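Putative uncharacterized protein tcp24 (PDB 4Q38) probably transfers long aliphatic acyl groups from acyl-CoA to the amino sugar of teicoplanin-type glycopeptide antibiotics, binding coenzyme A in a GNAT-like domain. Local coordinates at residues A287-F298 with V318-H329. Numbering follows the deposited sequence.
With COA (coenzyme A), chain D.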
loop_
_atom_site.group_PDB
_atom_site.type_symbol
_atom_site.label_atom_id
_atom_site.label_comp_id
_atom_site.label_asym_id
_atom_site.label_seq_id
_atom_site.Cartn_x
_atom_site.Cartn_y
_atom_site.Cartn_z
ATOM N N ALA A 287 4.708 18.394 14.376
ATOM C CA ALA A 287 5.183 18.300 12.995
ATOM C C ALA A 287 5.032 16.905 12.365
ATOM O O ALA A 287 5.540 16.664 11.265
ATOM C CB ALA A 287 6.632 18.766 12.908
ATOM N N ASP A 288 4.323 16.003 13.050
ATOM C CA ASP A 288 4.189 14.603 12.614
ATOM C C ASP A 288 3.527 14.415 11.243
ATOM O O ASP A 288 3.807 13.432 10.559
ATOM C CB ASP A 288 3.430 13.765 13.656
ATOM C CG ASP A 288 4.172 13.650 14.980
ATOM O OD1 ASP A 288 5.309 14.160 15.093
ATOM O OD2 ASP A 288 3.607 13.046 15.918
ATOM N N GLY A 289 2.660 15.348 10.852
ATOM C CA GLY A 289 1.888 15.223 9.613
ATOM C C GLY A 289 2.542 15.807 8.376
ATOM O O GLY A 289 2.058 15.610 7.260
ATOM N N ASP A 290 3.642 16.526 8.567
ATOM C CA ASP A 290 4.368 17.133 7.464
ATOM C C ASP A 290 4.908 16.114 6.449
ATOM O O ASP A 290 4.785 16.311 5.241
ATOM C CB ASP A 290 5.513 18.000 7.998
ATOM C CG ASP A 290 5.020 19.275 8.683
ATOM O OD1 ASP A 290 3.810 19.584 8.632
ATOM O OD2 ASP A 290 5.858 19.980 9.277
ATOM N N SER A 291 5.503 15.035 6.942
ATOM C CA SER A 291 6.092 14.026 6.060
ATOM C C SER A 291 5.019 13.331 5.205
ATOM O O SER A 291 5.247 13.039 4.036
ATOM C CB SER A 291 6.905 13.009 6.866
ATOM O OG SER A 291 6.096 12.381 7.843
ATOM N N SER A 292 3.843 13.109 5.784
ATOM C CA SER A 292 2.741 12.471 5.066
ATOM C C SER A 292 2.287 13.298 3.861
ATOM O O SER A 292 2.256 12.786 2.743
ATOM C CB SER A 292 1.565 12.204 6.006
ATOM O OG SER A 292 0.516 11.542 5.321
ATOM N N ILE A 293 1.955 14.578 4.080
ATOM C CA ILE A 293 1.490 15.427 2.981
ATOM C C ILE A 293 2.596 15.608 1.928
ATOM O O ILE A 293 2.325 15.686 0.733
ATOM C CB ILE A 293 0.870 16.775 3.466
ATOM C CG1 ILE A 293 -0.004 17.400 2.369
ATOM C CG2 ILE A 293 1.942 17.755 3.942
ATOM C CD1 ILE A 293 -0.924 18.510 2.860
ATOM N N LEU A 294 3.849 15.638 2.374
ATOM C CA LEU A 294 4.966 15.778 1.447
ATOM C C LEU A 294 5.114 14.505 0.596
ATOM O O LEU A 294 5.359 14.586 -0.608
ATOM C CB LEU A 294 6.259 16.124 2.199
ATOM C CG LEU A 294 6.375 17.575 2.712
ATOM C CD1 LEU A 294 7.489 17.704 3.741
ATOM C CD2 LEU A 294 6.573 18.556 1.574
ATOM N N GLU A 295 4.925 13.343 1.219
ATOM C CA GLU A 295 4.917 12.065 0.474
ATOM C C GLU A 295 3.846 12.090 -0.609
ATOM O O GLU A 295 4.137 11.898 -1.793
ATOM C CB GLU A 295 4.725 10.865 1.411
ATOM C CG GLU A 295 4.411 9.530 0.725
ATOM C CD GLU A 295 5.571 8.960 -0.089
ATOM O OE1 GLU A 295 6.734 9.347 0.147
ATOM O OE2 GLU A 295 5.318 8.125 -0.982
ATOM N N PHE A 296 2.607 12.360 -0.217
ATOM C CA PHE A 296 1.501 12.254 -1.164
ATOM C C PHE A 296 1.342 13.370 -2.188
ATOM O O PHE A 296 0.743 13.158 -3.252
ATOM C CB PHE A 296 0.195 11.964 -0.423
ATOM C CG PHE A 296 0.156 10.593 0.165
ATOM C CD1 PHE A 296 0.064 9.471 -0.669
ATOM C CD2 PHE A 296 0.255 10.407 1.535
ATOM C CE1 PHE A 296 0.048 8.187 -0.139
ATOM C CE2 PHE A 296 0.250 9.126 2.073
ATOM C CZ PHE A 296 0.142 8.016 1.233
ATOM N N VAL A 297 1.890 14.543 -1.889
ATOM C CA VAL A 297 1.845 15.648 -2.844
ATOM C C VAL A 297 3.076 15.668 -3.749
ATOM O O VAL A 297 2.965 16.002 -4.921
ATOM C CB VAL A 297 1.628 17.015 -2.143
ATOM C CG1 VAL A 297 1.712 18.164 -3.130
ATOM C CG2 VAL A 297 0.262 17.039 -1.463
ATOM N N PHE A 298 4.236 15.308 -3.207
ATOM C CA PHE A 298 5.498 15.411 -3.951
ATOM C C PHE A 298 6.315 14.120 -4.047
ATOM O O PHE A 298 7.345 14.106 -4.726
ATOM C CB PHE A 298 6.415 16.455 -3.304
ATOM C CG PHE A 298 5.814 17.823 -3.183
ATOM C CD1 PHE A 298 5.688 18.648 -4.299
ATOM C CD2 PHE A 298 5.409 18.306 -1.937
ATOM C CE1 PHE A 298 5.152 19.927 -4.175
ATOM C CE2 PHE A 298 4.869 19.585 -1.814
ATOM C CZ PHE A 298 4.744 20.392 -2.932
ATOM N N VAL A 318 1.053 23.505 0.201
ATOM C CA VAL A 318 1.889 22.730 1.120
ATOM C C VAL A 318 3.165 23.498 1.470
ATOM O O VAL A 318 3.570 23.540 2.635
ATOM C CB VAL A 318 2.252 21.324 0.572
ATOM C CG1 VAL A 318 3.182 20.599 1.540
ATOM C CG2 VAL A 318 0.998 20.496 0.338
ATOM N N ILE A 319 3.785 24.097 0.458
ATOM C CA ILE A 319 5.058 24.806 0.636
ATOM C C ILE A 319 4.864 26.151 1.348
ATOM O O ILE A 319 5.601 26.470 2.285
ATOM C CB ILE A 319 5.809 24.977 -0.711
ATOM C CG1 ILE A 319 6.193 23.605 -1.302
ATOM C CG2 ILE A 319 7.036 25.868 -0.561
ATOM C CD1 ILE A 319 6.960 22.690 -0.366
ATOM N N ALA A 320 3.870 26.921 0.908
ATOM C CA ALA A 320 3.536 28.200 1.556
ATOM C C ALA A 320 3.337 28.020 3.063
ATOM O O ALA A 320 3.963 28.709 3.863
ATOM C CB ALA A 320 2.305 28.824 0.915
ATOM N N HIS A 321 2.482 27.071 3.440
ATOM C CA HIS A 321 2.200 26.766 4.845
ATOM C C HIS A 321 3.447 26.425 5.628
ATOM O O HIS A 321 3.657 26.938 6.739
ATOM C CB HIS A 321 1.190 25.625 4.914
ATOM C CG HIS A 321 0.487 25.485 6.244
ATOM N ND1 HIS A 321 0.686 24.433 7.061
ATOM C CD2 HIS A 321 -0.474 26.282 6.860
ATOM C CE1 HIS A 321 -0.095 24.559 8.154
ATOM N NE2 HIS A 321 -0.805 25.691 8.029
ATOM N N LEU A 322 4.288 25.558 5.059
ATOM C CA LEU A 322 5.535 25.155 5.705
ATOM C C LEU A 322 6.549 26.302 5.803
ATOM O O LEU A 322 7.205 26.457 6.829
ATOM C CB LEU A 322 6.167 23.949 4.993
ATOM C CG LEU A 322 5.483 22.582 5.122
ATOM C CD1 LEU A 322 6.009 21.609 4.071
ATOM C CD2 LEU A 322 5.646 22.012 6.519
ATOM N N LYS A 323 6.680 27.094 4.740
ATOM C CA LYS A 323 7.583 28.251 4.760
ATOM C C LYS A 323 7.187 29.262 5.839
ATOM O O LYS A 323 8.049 29.927 6.410
ATOM C CB LYS A 323 7.650 28.933 3.390
ATOM C CG LYS A 323 8.573 28.239 2.400
ATOM C CD LYS A 323 8.767 29.065 1.138
ATOM C CE LYS A 323 9.805 28.430 0.225
ATOM N NZ LYS A 323 10.041 29.235 -1.006
ATOM N N ALA A 324 5.887 29.349 6.125
ATOM C CA ALA A 324 5.363 30.276 7.127
ATOM C C ALA A 324 5.599 29.803 8.564
ATOM O O ALA A 324 5.207 30.481 9.514
ATOM C CB ALA A 324 3.880 30.545 6.883
ATOM N N GLY A 325 6.243 28.648 8.718
ATOM C CA GLY A 325 6.543 28.100 10.036
ATOM C C GLY A 325 5.402 27.279 10.608
ATOM O O GLY A 325 5.377 26.991 11.804
ATOM N N ARG A 326 4.465 26.888 9.750
ATOM C CA ARG A 326 3.273 26.169 10.191
ATOM C C ARG A 326 3.333 24.684 9.802
ATOM O O ARG A 326 4.188 24.286 9.011
ATOM C CB ARG A 326 2.018 26.870 9.658
ATOM C CG ARG A 326 1.999 28.362 9.992
ATOM C CD ARG A 326 0.906 29.097 9.245
ATOM N NE ARG A 326 -0.413 28.667 9.700
ATOM C CZ ARG A 326 -1.548 28.990 9.100
ATOM N NH1 ARG A 326 -2.699 28.542 9.590
ATOM N NH2 ARG A 326 -1.536 29.754 8.012
ATOM N N HIS A 327 2.443 23.873 10.380
ATOM C CA HIS A 327 2.502 22.412 10.232
ATOM C C HIS A 327 1.208 21.799 9.774
ATOM O O HIS A 327 0.118 22.282 10.110
ATOM C CB HIS A 327 2.959 21.746 11.531
ATOM C CG HIS A 327 4.343 22.167 11.978
ATOM N ND1 HIS A 327 4.563 22.819 13.138
ATOM C CD2 HIS A 327 5.584 22.025 11.365
ATOM C CE1 HIS A 327 5.881 23.077 13.264
ATOM N NE2 HIS A 327 6.505 22.594 12.178
ATOM N N TRP A 328 1.337 20.722 9.001
ATOM C CA TRP A 328 0.203 19.952 8.493
ATOM C C TRP A 328 -0.054 18.774 9.388
ATOM O O TRP A 328 0.885 18.194 9.937
ATOM C CB TRP A 328 0.487 19.478 7.076
ATOM C CG TRP A 328 0.587 20.585 6.047
ATOM C CD1 TRP A 328 1.737 21.083 5.436
ATOM C CD2 TRP A 328 -0.517 21.358 5.465
ATOM N NE1 TRP A 328 1.426 22.079 4.538
ATOM C CE2 TRP A 328 0.090 22.294 4.512
ATOM C CE3 TRP A 328 -1.902 21.365 5.628
ATOM C CZ2 TRP A 328 -0.674 23.187 3.767
ATOM C CZ3 TRP A 328 -2.659 22.275 4.881
ATOM C CH2 TRP A 328 -2.060 23.162 3.970
ATOM N N HIS A 329 -1.326 18.401 9.542
ATOM C CA HIS A 329 -1.701 17.328 10.458
ATOM C C HIS A 329 -2.589 16.310 9.819
ATOM O O HIS A 329 -3.549 16.653 9.119
ATOM C CB HIS A 329 -2.405 17.889 11.693
ATOM C CG HIS A 329 -1.706 19.078 12.307
ATOM N ND1 HIS A 329 -0.447 19.009 12.786
ATOM C CD2 HIS A 329 -2.133 20.394 12.500
ATOM C CE1 HIS A 329 -0.080 20.220 13.258
ATOM N NE2 HIS A 329 -1.113 21.066 13.084
HETATM N N1A COA D . -0.208 16.366 -5.933
HETATM C C2A COA D . -0.187 17.557 -6.563
HETATM N N3A COA D . -1.288 18.293 -6.801
HETATM C C4A COA D . -2.507 17.847 -6.402
HETATM C C5A COA D . -2.612 16.550 -5.709
HETATM C C6A COA D . -1.355 15.802 -5.483
HETATM N N6A COA D . -1.333 14.606 -4.844
HETATM N N7A COA D . -3.918 16.371 -5.439
HETATM C C8A COA D . -4.590 17.447 -5.908
HETATM N N9A COA D . -3.747 18.319 -6.496
HETATM C C1B COA D . -4.109 19.619 -7.110
HETATM C C2B COA D . -5.194 19.515 -8.165
HETATM O O2B COA D . -4.630 19.251 -9.446
HETATM C C3B COA D . -5.854 20.874 -8.066
HETATM O O3B COA D . -5.008 21.834 -8.703
HETATM P P3B COA D . -5.527 23.263 -9.261
HETATM O O7A COA D . -6.284 22.888 -10.498
HETATM O O8A COA D . -4.236 24.015 -9.448
HETATM O O9A COA D . -6.388 23.841 -8.162
HETATM C C4B COA D . -5.815 21.149 -6.566
HETATM O O4B COA D . -4.651 20.467 -6.093
HETATM C C5B COA D . -7.061 20.686 -5.805
HETATM O O5B COA D . -7.202 19.260 -5.919
HETATM P P1A COA D . -8.521 18.472 -5.458
HETATM O O1A COA D . -9.633 18.630 -6.458
HETATM O O2A COA D . -8.768 18.842 -4.019
HETATM O O3A COA D . -8.006 16.933 -5.482
HETATM P P2A COA D . -8.024 15.950 -6.757
HETATM O O4A COA D . -9.359 15.260 -6.827
HETATM O O5A COA D . -7.516 16.646 -7.992
HETATM O O6A COA D . -6.888 14.900 -6.305
HETATM C CBP COA D . -6.234 12.828 -5.150
HETATM C CCP COA D . -7.078 14.099 -5.135
HETATM C CDP COA D . -6.509 12.138 -3.824
HETATM C CEP COA D . -6.687 11.960 -6.306
HETATM C CAP COA D . -4.732 13.177 -5.290
HETATM O OAP COA D . -4.353 14.104 -4.271
HETATM C C9P COA D . -3.758 12.015 -5.241
HETATM O O9P COA D . -3.625 11.282 -6.206
HETATM N N8P COA D . -3.037 11.862 -4.125
HETATM C C7P COA D . -2.196 10.701 -3.887
HETATM C C6P COA D . -2.960 9.616 -3.129
HETATM C C5P COA D . -3.333 10.090 -1.733
HETATM O O5P COA D . -2.917 11.161 -1.304
HETATM N N4P COA D . -4.142 9.286 -1.038
HETATM C C3P COA D . -4.397 9.478 0.387
HETATM C C2P COA D . -3.257 8.996 1.271
HETATM S S1P COA D . -3.654 9.274 3.030
#
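With CG1 of Ile293 anti to the backbone N (chi1 -161°) and the chain continuing extended to CD1, and with CG of Trp328 anti to its own carbonyl carbon (chi1 -66°), the Ile293 methyl CD1 lies over one face of the indole, 4.1 Å from the centroid of the five-membered ring. The indole is fixed from its edge as well: NE1 gives an in-plane hydrogen bond of 3.2 Å to Val318 O, on a lone pair of a carbonyl that also takes the N-H of Leu322. Val318 is a knob among Ile293, Leu294, Val297 and Phe298; its CG2 meets Ile293 CD1 tip to tip at 3.7 Å, while CG1 sits at the edge of the Phe298 ring. Asp290 OD1 takes a nearly straight hydrogen bond from Trp328 N (2.7 Å, 165°), and Ala287 CB makes a CH-pi contact over the His327 ring, whose ND1 is bonded to Pro284 O. Past a Schellman motif at Gly325, residues 326-329 cross the turn 287-290 before strand 331-336. Phe296 O accepts a hydrogen bond from coenzyme A N6A (3.0 Å), and helix 313-323 supplies Ser313 to coenzyme A: the near-antiparallel helix pair flanks the cofactor site of a GNAT-like domain.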